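Long-range contacts in RabGDI protein (PDB 3P1W), which probably acts as a Rab GDP-dissociation inhibitor, holding Rab GTPases in their GDP-bound state during vesicle transport in the malaria parasite Plasmodium falciparum: residues Leu115-Val120 and Pro247-Leu252; Arg85-Asp90 and Gly371-Gly376; Gln342-Gln347 and Leu365-His370; Gly122-Gln127 and Pro338-Thr343. All coordinates share one frame; numbering follows the deposited sequence.

How the contacts relate
Contacts 1, 3 and 4 all reach one mixed sheet: strand 117-129 pairs antiparallel with 248-251 in contact 1 and parallel with 346-350, the strand that contact 3 joins to 361-367. In contact 4 a turn, whose last residues Gln-342 and Thr-343 begin contact 3, covers Tyr-124 at the middle of strand 117-129. Contact 2 lies beside this sheet, where the run from a 3-10 turn into strand 89-90 meets the loop after 361-367. A backbone ladder dominates contact 1, buried hydroxyls and amides contact 3, an aromatic face and one amide contact 4, an asparagine's paired bonds and two ring faces contact 2. Contacts 3 and 4 are largely buried, though contact 4's turn carries exposed residues; contacts 1 and 2 are partly buried.

Contact 1. Residues Leu115-Val120 and Pro247-Leu252; sequences LEWLVV and PFIYPL
With CG anti to its carbonyl carbon (chi1 -64°), Trp-117 places its indole beside Pro-251, while Ile-249, whose CG1 sits between its own N and carbonyl carbon (chi1 57°), swings CG1 and CD1 to the same ring. CD1 of Ile-249 comes obliquely to the rim, 3.4 Å from CE3 of Trp-117. CB of Pro-251, with CB of Leu-115, lies over one face of the indole, and CG of Pro-251 is 3.6 Å from CZ3 of Trp-117. A broad indole suits this place because it offers surface to Ile-249, Pro-251 and Leu-115 together.

The backbones form an antiparallel ladder within the large mixed sheet, Leu-118 and Tyr-250 being a hydrogen-bonded pair: Leu-118 N gives to Tyr-250 O at 3.0 Å, and Tyr-250 N returns a bond to Leu-118 O at 3.1 Å. At one end Val-120 N reaches Phe-248 O at 2.9 Å; at the other Leu-252 N reaches Glu-116 O at 2.8 Å. Pro-251, which has no N-H to give, falls in the non-hydrogen-bonded pair with Trp-117, where no N-H is called for between these two strands. A water between Glu-116 N and Leu-252 O extends the link beyond the strands.

Across the sheet from the indole, CD1 of Leu-118 and CD1 of Leu-252 touch at 3.8 Å, lying side by side. Tyr-250 shares the face of Leu-118, its hydroxyl bonded to Asp-90 and its ring edge-to-face with His-370. Helix 226-243 supplies Phe-243, which packs against both Val-119 and Ile-249.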
loop_
_atom_site.group_PDB
_atom_site.type_symbol
_atom_site.label_atom_id
_atom_site.label_comp_id
_atom_site.label_asym_id
_atom_site.label_seq_id
_atom_site.Cartn_x
_atom_site.Cartn_y
_atom_site.Cartn_z
ATOM N N LEU A 115 18.257 1.226 1.279
ATOM C CA LEU A 115 17.360 2.260 0.793
ATOM C C LEU A 115 17.558 3.554 1.548
ATOM O O LEU A 115 17.971 3.560 2.712
ATOM C CB LEU A 115 15.906 1.804 0.957
ATOM C CG LEU A 115 15.538 0.488 0.257
ATOM C CD1 LEU A 115 14.854 -0.443 1.243
ATOM C CD2 LEU A 115 14.679 0.735 -0.969
ATOM N N GLU A 116 17.243 4.654 0.874
ATOM C CA GLU A 116 17.232 5.978 1.466
ATOM C C GLU A 116 15.747 6.350 1.542
ATOM O O GLU A 116 15.048 6.228 0.551
ATOM C CB GLU A 116 17.986 6.940 0.558
ATOM C CG GLU A 116 18.544 8.173 1.241
ATOM C CD GLU A 116 19.648 8.834 0.433
ATOM O OE1 GLU A 116 19.885 10.042 0.641
ATOM O OE2 GLU A 116 20.278 8.151 -0.407
ATOM N N TRP A 117 15.289 6.769 2.716
ATOM C CA TRP A 117 13.875 7.049 2.969
ATOM C C TRP A 117 13.643 8.538 3.031
ATOM O O TRP A 117 14.400 9.270 3.691
ATOM C CB TRP A 117 13.457 6.417 4.295
ATOM C CG TRP A 117 13.553 4.949 4.230
ATOM C CD1 TRP A 117 14.597 4.165 4.655
ATOM C CD2 TRP A 117 12.589 4.066 3.664
ATOM N NE1 TRP A 117 14.324 2.839 4.396
ATOM C CE2 TRP A 117 13.097 2.752 3.792
ATOM C CE3 TRP A 117 11.335 4.251 3.064
ATOM C CZ2 TRP A 117 12.395 1.638 3.344
ATOM C CZ3 TRP A 117 10.640 3.145 2.633
ATOM C CH2 TRP A 117 11.172 1.854 2.766
ATOM N N LEU A 118 12.600 9.000 2.354
ATOM C CA LEU A 118 12.223 10.393 2.420
ATOM C C LEU A 118 10.749 10.507 2.777
ATOM O O LEU A 118 9.921 9.720 2.290
ATOM C CB LEU A 118 12.513 11.073 1.085
ATOM C CG LEU A 118 14.010 11.103 0.740
ATOM C CD1 LEU A 118 14.246 11.289 -0.750
ATOM C CD2 LEU A 118 14.679 12.214 1.559
ATOM N N VAL A 119 10.430 11.469 3.636
ATOM C CA VAL A 119 9.056 11.653 4.105
ATOM C C VAL A 119 8.180 12.140 2.971
ATOM O O VAL A 119 8.609 12.913 2.107
ATOM C CB VAL A 119 8.991 12.641 5.323
ATOM C CG1 VAL A 119 9.310 14.076 4.895
ATOM C CG2 VAL A 119 7.639 12.597 6.006
ATOM N N VAL A 120 6.943 11.666 2.974
ATOM C CA VAL A 120 5.927 12.177 2.103
ATOM C C VAL A 120 5.469 13.499 2.679
ATOM O O VAL A 120 5.166 13.589 3.857
ATOM C CB VAL A 120 4.759 11.180 1.990
ATOM C CG1 VAL A 120 3.574 11.782 1.234
ATOM C CG2 VAL A 120 5.260 9.902 1.257
ATOM N N PRO A 247 3.050 11.039 8.497
ATOM C CA PRO A 247 3.510 9.777 9.067
ATOM C C PRO A 247 3.918 8.733 8.016
ATOM O O PRO A 247 4.071 7.564 8.347
ATOM C CB PRO A 247 2.288 9.289 9.861
ATOM C CG PRO A 247 1.135 9.830 9.108
ATOM C CD PRO A 247 1.583 11.106 8.425
ATOM N N PHE A 248 4.105 9.148 6.770
ATOM C CA PHE A 248 4.430 8.222 5.676
ATOM C C PHE A 248 5.789 8.508 5.058
ATOM O O PHE A 248 6.192 9.675 4.935
ATOM C CB PHE A 248 3.372 8.270 4.556
ATOM C CG PHE A 248 2.003 7.918 5.019
ATOM C CD1 PHE A 248 1.605 6.593 5.115
ATOM C CD2 PHE A 248 1.113 8.915 5.387
ATOM C CE1 PHE A 248 0.329 6.275 5.593
ATOM C CE2 PHE A 248 -0.167 8.594 5.850
ATOM C CZ PHE A 248 -0.551 7.285 5.941
ATOM N N ILE A 249 6.460 7.426 4.653
ATOM C CA ILE A 249 7.724 7.490 3.921
ATOM C C ILE A 249 7.664 6.685 2.643
ATOM O O ILE A 249 6.780 5.829 2.454
ATOM C CB ILE A 249 8.931 7.011 4.772
ATOM C CG1 ILE A 249 8.726 5.578 5.289
ATOM C CG2 ILE A 249 9.157 7.999 5.916
ATOM C CD1 ILE A 249 9.939 5.033 6.105
ATOM N N TYR A 250 8.641 6.960 1.777
ATOM C CA TYR A 250 8.758 6.320 0.480
ATOM C C TYR A 250 10.235 6.393 0.102
ATOM O O TYR A 250 10.911 7.373 0.431
ATOM C CB TYR A 250 7.902 7.086 -0.521
ATOM C CG TYR A 250 7.727 6.539 -1.925
ATOM C CD1 TYR A 250 6.974 5.396 -2.182
ATOM C CD2 TYR A 250 8.213 7.247 -3.014
ATOM C CE1 TYR A 250 6.780 4.969 -3.476
ATOM C CE2 TYR A 250 8.019 6.824 -4.303
ATOM C CZ TYR A 250 7.322 5.692 -4.534
ATOM O OH TYR A 250 7.146 5.317 -5.857
ATOM N N PRO A 251 10.765 5.330 -0.507
ATOM C CA PRO A 251 12.195 5.329 -0.771
ATOM C C PRO A 251 12.586 6.225 -1.916
ATOM O O PRO A 251 11.834 6.374 -2.863
ATOM C CB PRO A 251 12.507 3.879 -1.151
ATOM C CG PRO A 251 11.285 3.101 -0.930
ATOM C CD PRO A 251 10.128 4.051 -0.840
ATOM N N LEU A 252 13.785 6.788 -1.832
ATOM C CA LEU A 252 14.373 7.461 -2.962
ATOM C C LEU A 252 14.425 6.475 -4.134
ATOM O O LEU A 252 14.885 5.334 -3.988
ATOM C CB LEU A 252 15.774 7.980 -2.597
ATOM C CG LEU A 252 16.538 8.809 -3.618
ATOM C CD1 LEU A 252 15.761 10.060 -3.963
ATOM C CD2 LEU A 252 17.926 9.175 -3.085
HETATM O O HOH W 1 16.692 4.270 -1.967
#

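Contact 2. Residues Arg85-Asp90 and Gly371-Gly376; sequences RHWNVD and GVTLKG
Asn-88 grips the 371-376 loop twice. Its backbone N donates to Val-372 O at 2.9 Å from above the carbonyl plane, and its ND2 donates to Gly-371 O at 2.9 Å, with that oxygen lying in the plane of the amide. With CG anti to the carbonyl carbon (chi1 -65°), the short side chain brings ND2 to the carbonyl just before the one its backbone uses, a reach that suits asparagine.

Trp-87 offers a ring face to the loop: CA of Thr-373 lies 4.1 Å from the centroid of its six-membered ring. Leu-374 N, buried here without a polar partner, lies over the same face, 3.7 Å from CE2 of Trp-87. Branched Leu-374 serves two rings, with CB on Trp-87 and CD1 over the face of His-86, 4.0 Å from that ring's centroid, in a CH-pi contact.

The run from a 3-10 turn into short strand 89-90 thus lies against the loop between strands 361-367 and 378-385. Gly-371 takes a positive phi (64°), which glycine adopts easily. A water joins His-86 O to Thr-373 O.

In the next shell, Trp-87 NE1 bonds to Tyr-81 O, while Thr-373 OG1 bonds to Lys-377 O. CG of Arg-85 covers the His-86 ring opposite Leu-374.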
loop_
_atom_site.group_PDB
_atom_site.type_symbol
_atom_site.label_atom_id
_atom_site.label_comp_id
_atom_site.label_asym_id
_atom_site.label_seq_id
_atom_site.Cartn_x
_atom_site.Cartn_y
_atom_site.Cartn_z
ATOM N N ARG A 85 17.176 7.869 -16.816
ATOM C CA ARG A 85 17.671 7.767 -15.430
ATOM C C ARG A 85 16.880 8.608 -14.407
ATOM O O ARG A 85 16.934 8.338 -13.212
ATOM C CB ARG A 85 19.173 8.106 -15.356
ATOM C CG ARG A 85 19.502 9.557 -15.612
ATOM C CD ARG A 85 20.965 9.743 -16.016
ATOM N NE ARG A 85 21.202 11.131 -16.394
ATOM C CZ ARG A 85 21.374 12.132 -15.530
ATOM N NH1 ARG A 85 21.564 13.368 -15.980
ATOM N NH2 ARG A 85 21.351 11.909 -14.215
ATOM N N HIS A 86 16.150 9.616 -14.873
ATOM C CA HIS A 86 15.359 10.484 -13.993
ATOM C C HIS A 86 14.027 9.854 -13.623
ATOM O O HIS A 86 13.361 10.330 -12.711
ATOM C CB HIS A 86 15.062 11.809 -14.675
ATOM C CG HIS A 86 16.286 12.529 -15.139
ATOM N ND1 HIS A 86 17.195 13.083 -14.264
ATOM C CD2 HIS A 86 16.755 12.778 -16.384
ATOM C CE1 HIS A 86 18.175 13.644 -14.953
ATOM N NE2 HIS A 86 17.935 13.470 -16.242
ATOM N N TRP A 87 13.627 8.827 -14.367
ATOM C CA TRP A 87 12.289 8.245 -14.204
ATOM C C TRP A 87 12.319 6.876 -13.570
ATOM O O TRP A 87 12.943 5.949 -14.083
ATOM C CB TRP A 87 11.564 8.192 -15.548
ATOM C CG TRP A 87 11.353 9.542 -16.129
ATOM C CD1 TRP A 87 12.243 10.257 -16.869
ATOM C CD2 TRP A 87 10.175 10.355 -16.022
ATOM N NE1 TRP A 87 11.703 11.465 -17.223
ATOM C CE2 TRP A 87 10.434 11.555 -16.715
ATOM C CE3 TRP A 87 8.936 10.190 -15.401
ATOM C CZ2 TRP A 87 9.495 12.580 -16.814
ATOM C CZ3 TRP A 87 8.001 11.222 -15.490
ATOM C CH2 TRP A 87 8.287 12.393 -16.184
ATOM N N ASN A 88 11.606 6.747 -12.452
ATOM C CA ASN A 88 11.422 5.462 -11.789
ATOM C C ASN A 88 9.958 5.361 -11.350
ATOM O O ASN A 88 9.630 5.673 -10.211
ATOM C CB ASN A 88 12.350 5.354 -10.595
ATOM C CG ASN A 88 13.823 5.339 -11.006
ATOM O OD1 ASN A 88 14.323 4.325 -11.498
ATOM N ND2 ASN A 88 14.514 6.448 -10.785
ATOM N N VAL A 89 9.099 4.939 -12.278
ATOM C CA VAL A 89 7.647 4.984 -12.085
ATOM C C VAL A 89 7.122 3.638 -11.605
ATOM O O VAL A 89 7.067 2.664 -12.367
ATOM C CB VAL A 89 6.958 5.402 -13.399
ATOM C CG1 VAL A 89 5.417 5.455 -13.226
ATOM C CG2 VAL A 89 7.534 6.752 -13.929
ATOM N N ASP A 90 6.775 3.580 -10.325
ATOM C CA ASP A 90 6.200 2.400 -9.741
ATOM C C ASP A 90 4.804 2.181 -10.334
ATOM O O ASP A 90 4.003 3.123 -10.411
ATOM C CB ASP A 90 6.070 2.571 -8.224
ATOM C CG ASP A 90 7.400 2.475 -7.481
ATOM O OD1 ASP A 90 8.355 1.816 -7.929
ATOM O OD2 ASP A 90 7.480 3.040 -6.381
ATOM N N GLY A 371 13.190 11.121 -6.531
ATOM C CA GLY A 371 13.969 10.581 -7.642
ATOM C C GLY A 371 13.195 9.735 -8.631
ATOM O O GLY A 371 13.751 8.790 -9.220
ATOM N N VAL A 372 11.908 10.048 -8.810
ATOM C CA VAL A 372 11.065 9.210 -9.657
ATOM C C VAL A 372 10.633 9.893 -10.969
ATOM O O VAL A 372 10.189 9.204 -11.886
ATOM C CB VAL A 372 9.845 8.652 -8.866
ATOM C CG1 VAL A 372 10.312 7.693 -7.772
ATOM C CG2 VAL A 372 9.018 9.740 -8.293
ATOM N N THR A 373 10.754 11.227 -11.045
ATOM C CA THR A 373 10.478 11.978 -12.266
ATOM C C THR A 373 11.559 13.030 -12.537
ATOM O O THR A 373 12.330 13.400 -11.653
ATOM C CB THR A 373 9.106 12.722 -12.194
ATOM O OG1 THR A 373 9.197 13.823 -11.274
ATOM C CG2 THR A 373 7.981 11.785 -11.762
ATOM N N LEU A 374 11.576 13.529 -13.771
ATOM C CA LEU A 374 12.373 14.685 -14.161
ATOM C C LEU A 374 12.032 15.886 -13.295
ATOM O O LEU A 374 10.866 16.089 -12.949
ATOM C CB LEU A 374 12.059 15.040 -15.619
ATOM C CG LEU A 374 12.934 16.090 -16.268
ATOM C CD1 LEU A 374 14.310 15.472 -16.520
ATOM C CD2 LEU A 374 12.303 16.585 -17.564
ATOM N N LYS A 375 13.039 16.700 -12.950
ATOM C CA LYS A 375 12.777 17.890 -12.158
ATOM C C LYS A 375 11.789 18.752 -12.935
ATOM O O LYS A 375 11.974 18.984 -14.143
ATOM C CB LYS A 375 14.082 18.670 -11.857
ATOM C CG LYS A 375 13.925 19.743 -10.781
ATOM C CD LYS A 375 15.233 20.513 -10.553
ATOM N N GLY A 376 10.755 19.233 -12.252
ATOM C CA GLY A 376 9.742 20.087 -12.879
ATOM C C GLY A 376 8.524 19.288 -13.324
ATOM O O GLY A 376 7.512 19.856 -13.723
HETATM O O HOH W 2 14.401 11.913 -10.705
#

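Contact 3. Residues Gln342-Gln347 and Leu365-His370; sequences QTNSCQ and LVSFQH
Two hydroxyls carry the side-chain hydrogen bonds. Ser-367 OG donates to Asn-344 O at 2.6 Å, in the carbonyl plane and on a lone pair. Ser-345 OG donates to Gln-369 OE1, also at 2.6 Å, approaching with a slight tilt from the amide plane. OG of Ser-345 sits between its backbone N and carbonyl carbon (chi1 53°), which turns it toward Gln-369; the same oxygen meets the edge of the His-370 ring at CE1 and accepts from Glu-121 N. Serine suits both sites, since a small side chain lets its hydroxyl work close to the backbone.

Backbone bonds come next: Cys-346 N gives to Leu-365 O at 3.0 Å, and Leu-365 N to Cys-346 O at 2.8 Å. They make an antiparallel hydrogen-bonded pair at the open end of the beta hairpin formed by strands 346-350 and 361-367; beyond it residues 342-345 are loop, while Val-366 bonds through its backbone to Ile-379 of strand 378-385.

Van der Waals contact lies on the face shared by Cys-346 and Leu-365, where SG of Cys-346 touches CB of Leu-365 at 3.7 Å. CD1 of Leu-365 also rests against Asn-344 O, and Tyr-378 and Ala-380 of strand 378-385 pack against the leucine.

Water adds further links. One molecule gives to Asn-344 O, accepts from Ser-367 N and lies 2.6 Å from ND1 of His-370, in the plane of that ring. Outward, toward strand 117-129, His-370 NE2 bonds to Leu-118 O and Gln-369 NE2 to Val-119 O.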
loop_
_atom_site.group_PDB
_atom_site.type_symbol
_atom_site.label_atom_id
_atom_site.label_comp_id
_atom_site.label_asym_id
_atom_site.label_seq_id
_atom_site.Cartn_x
_atom_site.Cartn_y
_atom_site.Cartn_z
ATOM N N GLN A 342 1.658 23.088 -2.799
ATOM C CA GLN A 342 2.808 22.887 -3.672
ATOM C C GLN A 342 3.720 21.757 -3.188
ATOM O O GLN A 342 4.931 21.771 -3.440
ATOM C CB GLN A 342 3.605 24.202 -3.861
ATOM C CG GLN A 342 2.826 25.333 -4.561
ATOM C CD GLN A 342 2.409 24.963 -5.986
ATOM O OE1 GLN A 342 1.238 24.664 -6.244
ATOM N NE2 GLN A 342 3.369 24.971 -6.914
ATOM N N THR A 343 3.138 20.766 -2.519
ATOM C CA THR A 343 3.932 19.628 -2.013
ATOM C C THR A 343 4.567 18.818 -3.143
ATOM O O THR A 343 3.997 18.689 -4.236
ATOM C CB THR A 343 3.121 18.690 -1.110
ATOM O OG1 THR A 343 1.866 18.355 -1.742
ATOM C CG2 THR A 343 2.894 19.351 0.269
ATOM N N ASN A 344 5.759 18.295 -2.873
ATOM C CA ASN A 344 6.513 17.501 -3.859
ATOM C C ASN A 344 6.178 16.017 -3.770
ATOM O O ASN A 344 6.570 15.221 -4.637
ATOM C CB ASN A 344 8.013 17.722 -3.680
ATOM C CG ASN A 344 8.443 19.099 -4.108
ATOM O OD1 ASN A 344 8.006 19.591 -5.142
ATOM N ND2 ASN A 344 9.286 19.737 -3.315
ATOM N N SER A 345 5.495 15.657 -2.694
ATOM C CA SER A 345 4.902 14.359 -2.550
ATOM C C SER A 345 3.695 14.483 -1.615
ATOM O O SER A 345 3.695 15.276 -0.651
ATOM C CB SER A 345 5.921 13.355 -2.021
ATOM O OG SER A 345 6.531 13.834 -0.833
ATOM N N CYS A 346 2.637 13.746 -1.909
ATOM C CA CYS A 346 1.485 13.745 -1.021
ATOM C C CYS A 346 0.584 12.549 -1.290
ATOM O O CYS A 346 0.737 11.856 -2.292
ATOM C CB CYS A 346 0.676 15.076 -1.099
ATOM S SG CYS A 346 -0.158 15.408 -2.622
ATOM N N GLN A 347 -0.291 12.291 -0.324
ATOM C CA GLN A 347 -1.337 11.273 -0.373
ATOM C C GLN A 347 -2.689 11.976 -0.171
ATOM O O GLN A 347 -2.822 12.847 0.720
ATOM C CB GLN A 347 -1.136 10.251 0.746
ATOM C CG GLN A 347 -2.196 9.114 0.800
ATOM C CD GLN A 347 -1.830 8.032 1.816
ATOM O OE1 GLN A 347 -2.095 6.841 1.618
ATOM N NE2 GLN A 347 -1.192 8.443 2.888
ATOM N N LEU A 365 1.123 11.239 -4.966
ATOM C CA LEU A 365 1.845 12.177 -5.796
ATOM C C LEU A 365 3.317 12.053 -5.403
ATOM O O LEU A 365 3.638 12.119 -4.205
ATOM C CB LEU A 365 1.319 13.607 -5.556
ATOM C CG LEU A 365 1.914 14.820 -6.250
ATOM C CD1 LEU A 365 3.301 15.193 -5.734
ATOM C CD2 LEU A 365 1.925 14.688 -7.785
ATOM N N VAL A 366 4.175 11.865 -6.419
ATOM C CA VAL A 366 5.612 11.845 -6.262
ATOM C C VAL A 366 6.298 12.575 -7.404
ATOM O O VAL A 366 5.693 12.863 -8.437
ATOM C CB VAL A 366 6.123 10.406 -6.134
ATOM C CG1 VAL A 366 5.746 9.818 -4.750
ATOM C CG2 VAL A 366 5.555 9.564 -7.265
ATOM N N SER A 367 7.564 12.920 -7.197
ATOM C CA SER A 367 8.237 13.822 -8.122
ATOM C C SER A 367 9.747 13.663 -8.038
ATOM O O SER A 367 10.247 12.632 -7.583
ATOM C CB SER A 367 7.815 15.272 -7.798
ATOM O OG SER A 367 8.271 15.659 -6.512
ATOM N N PHE A 368 10.471 14.688 -8.494
ATOM C CA PHE A 368 11.918 14.728 -8.387
ATOM C C PHE A 368 12.406 14.573 -6.941
ATOM O O PHE A 368 13.492 14.033 -6.715
ATOM C CB PHE A 368 12.433 16.030 -8.973
ATOM C CG PHE A 368 13.926 16.192 -8.876
ATOM C CD1 PHE A 368 14.772 15.429 -9.679
ATOM C CD2 PHE A 368 14.484 17.103 -7.982
ATOM C CE1 PHE A 368 16.155 15.582 -9.595
ATOM C CE2 PHE A 368 15.865 17.252 -7.888
ATOM C CZ PHE A 368 16.699 16.496 -8.693
ATOM N N GLN A 369 11.613 15.023 -5.969
ATOM C CA GLN A 369 11.973 14.845 -4.548
ATOM C C GLN A 369 12.371 13.404 -4.229
ATOM O O GLN A 369 13.391 13.170 -3.571
ATOM C CB GLN A 369 10.826 15.300 -3.626
ATOM C CG GLN A 369 11.090 15.084 -2.128
ATOM C CD GLN A 369 9.838 14.790 -1.308
ATOM O OE1 GLN A 369 8.711 14.917 -1.787
ATOM N NE2 GLN A 369 10.046 14.367 -0.052
ATOM N N HIS A 370 11.571 12.441 -4.688
ATOM C CA HIS A 370 11.860 11.012 -4.468
ATOM C C HIS A 370 12.613 10.334 -5.629
ATOM O O HIS A 370 12.660 9.112 -5.709
ATOM C CB HIS A 370 10.560 10.239 -4.176
ATOM C CG HIS A 370 10.039 10.437 -2.789
ATOM N ND1 HIS A 370 9.174 11.460 -2.453
ATOM C CD2 HIS A 370 10.280 9.759 -1.643
ATOM C CE1 HIS A 370 8.904 11.393 -1.161
ATOM N NE2 HIS A 370 9.569 10.377 -0.642
HETATM O O HOH W 3 8.498 12.916 -4.485
HETATM O O HOH W 4 9.442 18.501 -7.607
#

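Contact 4. Residues Gly122-Gln127 and Pro338-Thr343; sequences GSYVYQ and PETNQT
An aromatic side chain covered by a turn makes this contact: Tyr-124, on the middle of strand 117-129, projects onto the loop that links strands 320-333 and 346-350. Thr-340 lies over the ring, its CG2 4.1 Å from the centroid and almost on the ring normal, a CH-pi contact. The threonine's CG2 stands anti to its carbonyl carbon, with OG1 (chi1 61°) between the backbone N and that carbon; the methyl is thereby given to the ring, while OG1 bonds to Ile-337 O.

Asn-341 meets the ring at its edge. ND2 of Asn-341 donates to Tyr-124 OH at 2.6 Å in a nearly straight bond (174°), and the amide and ring planes are only 25° apart.

The loop is shaped by a type I' beta turn from Thr-340 to Thr-343, whose central residues, Asn-341 and Gln-342, both take positive phi; asparagine tolerates this well. Thr-340 O receives two bonds from Thr-343, from N at 3.0 Å and from OG1 at 2.8 Å, which pin the turn shut.

CG2 of Thr-343 lies 4.0 Å from Tyr-124 OH and also approaches Gly-122. Glycine fits there because, lacking a side chain, it lets CE2 of Tyr-124 come within 4.0 Å of CA of Gly-122. Cys-346 and Ile-348 of the neighbouring parallel strand, together with Lys-142 of strand 138-142, pack around the tyrosine.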
loop_
_atom_site.group_PDB
_atom_site.type_symbol
_atom_site.label_atom_id
_atom_site.label_comp_id
_atom_site.label_asym_id
_atom_site.label_seq_id
_atom_site.Cartn_x
_atom_site.Cartn_y
_atom_site.Cartn_z
ATOM N N GLY A 122 2.930 15.603 2.495
ATOM C CA GLY A 122 1.629 15.900 3.040
ATOM C C GLY A 122 0.598 14.813 2.916
ATOM O O GLY A 122 0.689 13.945 2.063
ATOM N N SER A 123 -0.377 14.884 3.806
ATOM C CA SER A 123 -1.489 13.944 3.855
ATOM C C SER A 123 -2.764 14.758 3.793
ATOM O O SER A 123 -2.933 15.689 4.604
ATOM C CB SER A 123 -1.467 13.197 5.180
ATOM O OG SER A 123 -0.165 12.741 5.512
ATOM N N TYR A 124 -3.639 14.423 2.845
ATOM C CA TYR A 124 -4.863 15.160 2.560
ATOM C C TYR A 124 -6.039 14.203 2.577
ATOM O O TYR A 124 -5.895 12.982 2.282
ATOM C CB TYR A 124 -4.797 15.881 1.200
ATOM C CG TYR A 124 -3.767 16.983 1.212
ATOM C CD1 TYR A 124 -4.145 18.298 1.426
ATOM C CD2 TYR A 124 -2.402 16.689 1.094
ATOM C CE1 TYR A 124 -3.200 19.312 1.496
ATOM C CE2 TYR A 124 -1.429 17.709 1.180
ATOM C CZ TYR A 124 -1.838 19.006 1.397
ATOM O OH TYR A 124 -0.908 20.036 1.468
ATOM N N VAL A 125 -7.215 14.771 2.844
ATOM C CA VAL A 125 -8.456 14.034 2.783
ATOM C C VAL A 125 -9.502 14.871 2.026
ATOM O O VAL A 125 -9.510 16.105 2.113
ATOM C CB VAL A 125 -8.937 13.644 4.181
ATOM C CG1 VAL A 125 -9.233 14.907 5.067
ATOM C CG2 VAL A 125 -10.152 12.685 4.111
ATOM N N TYR A 126 -10.374 14.188 1.287
ATOM C CA TYR A 126 -11.434 14.867 0.509
ATOM C C TYR A 126 -12.683 15.060 1.361
ATOM O O TYR A 126 -13.194 14.113 1.968
ATOM C CB TYR A 126 -11.743 13.978 -0.681
ATOM C CG TYR A 126 -12.613 14.528 -1.773
ATOM C CD1 TYR A 126 -12.085 14.757 -3.027
ATOM C CD2 TYR A 126 -13.982 14.685 -1.593
ATOM C CE1 TYR A 126 -12.882 15.178 -4.064
ATOM C CE2 TYR A 126 -14.785 15.098 -2.628
ATOM C CZ TYR A 126 -14.209 15.344 -3.863
ATOM O OH TYR A 126 -14.978 15.769 -4.901
ATOM N N GLN A 127 -13.160 16.306 1.415
ATOM C CA GLN A 127 -14.418 16.660 2.025
ATOM C C GLN A 127 -14.911 17.901 1.240
ATOM O O GLN A 127 -14.347 18.991 1.345
ATOM C CB GLN A 127 -14.260 16.987 3.527
ATOM C CG GLN A 127 -15.606 17.227 4.215
ATOM C CD GLN A 127 -15.544 18.138 5.432
ATOM O OE1 GLN A 127 -15.975 19.301 5.380
ATOM N NE2 GLN A 127 -15.028 17.613 6.540
ATOM N N PRO A 338 -3.106 21.004 -7.447
ATOM C CA PRO A 338 -3.669 22.225 -6.838
ATOM C C PRO A 338 -4.196 21.969 -5.415
ATOM O O PRO A 338 -4.715 20.878 -5.125
ATOM C CB PRO A 338 -4.785 22.611 -7.813
ATOM C CG PRO A 338 -4.268 22.095 -9.145
ATOM C CD PRO A 338 -3.641 20.774 -8.797
ATOM N N GLU A 339 -3.999 22.943 -4.523
ATOM C CA GLU A 339 -4.529 22.872 -3.156
ATOM C C GLU A 339 -3.847 21.816 -2.254
ATOM O O GLU A 339 -4.439 21.328 -1.275
ATOM C CB GLU A 339 -6.055 22.669 -3.157
ATOM C CG GLU A 339 -6.852 23.536 -4.178
ATOM C CD GLU A 339 -6.571 25.061 -4.104
ATOM O OE1 GLU A 339 -6.336 25.594 -2.999
ATOM O OE2 GLU A 339 -6.625 25.732 -5.169
ATOM N N THR A 340 -2.606 21.463 -2.578
ATOM C CA THR A 340 -1.803 20.612 -1.715
ATOM C C THR A 340 -0.528 21.366 -1.322
ATOM O O THR A 340 0.509 20.759 -1.053
ATOM C CB THR A 340 -1.449 19.279 -2.394
ATOM O OG1 THR A 340 -0.698 19.535 -3.575
ATOM C CG2 THR A 340 -2.702 18.533 -2.751
ATOM N N ASN A 341 -0.623 22.693 -1.283
ATOM C CA ASN A 341 0.442 23.520 -0.742
ATOM C C ASN A 341 1.766 23.331 -1.489
ATOM O O ASN A 341 2.847 23.396 -0.905
ATOM C CB ASN A 341 0.552 23.214 0.767
ATOM C CG ASN A 341 -0.734 23.566 1.508
ATOM O OD1 ASN A 341 -1.019 24.756 1.733
ATOM N ND2 ASN A 341 -1.535 22.563 1.845
ATOM N N GLN A 342 1.658 23.088 -2.799
ATOM C CA GLN A 342 2.808 22.887 -3.672
ATOM C C GLN A 342 3.720 21.757 -3.188
ATOM O O GLN A 342 4.931 21.771 -3.440
ATOM C CB GLN A 342 3.605 24.202 -3.861
ATOM C CG GLN A 342 2.826 25.333 -4.561
ATOM C CD GLN A 342 2.409 24.963 -5.986
ATOM O OE1 GLN A 342 1.238 24.664 -6.244
ATOM N NE2 GLN A 342 3.369 24.971 -6.914
ATOM N N THR A 343 3.138 20.766 -2.519
ATOM C CA THR A 343 3.932 19.628 -2.013
ATOM C C THR A 343 4.567 18.818 -3.143
ATOM O O THR A 343 3.997 18.689 -4.236
ATOM C CB THR A 343 3.121 18.690 -1.110
ATOM O OG1 THR A 343 1.866 18.355 -1.742
ATOM C CG2 THR A 343 2.894 19.351 0.269
#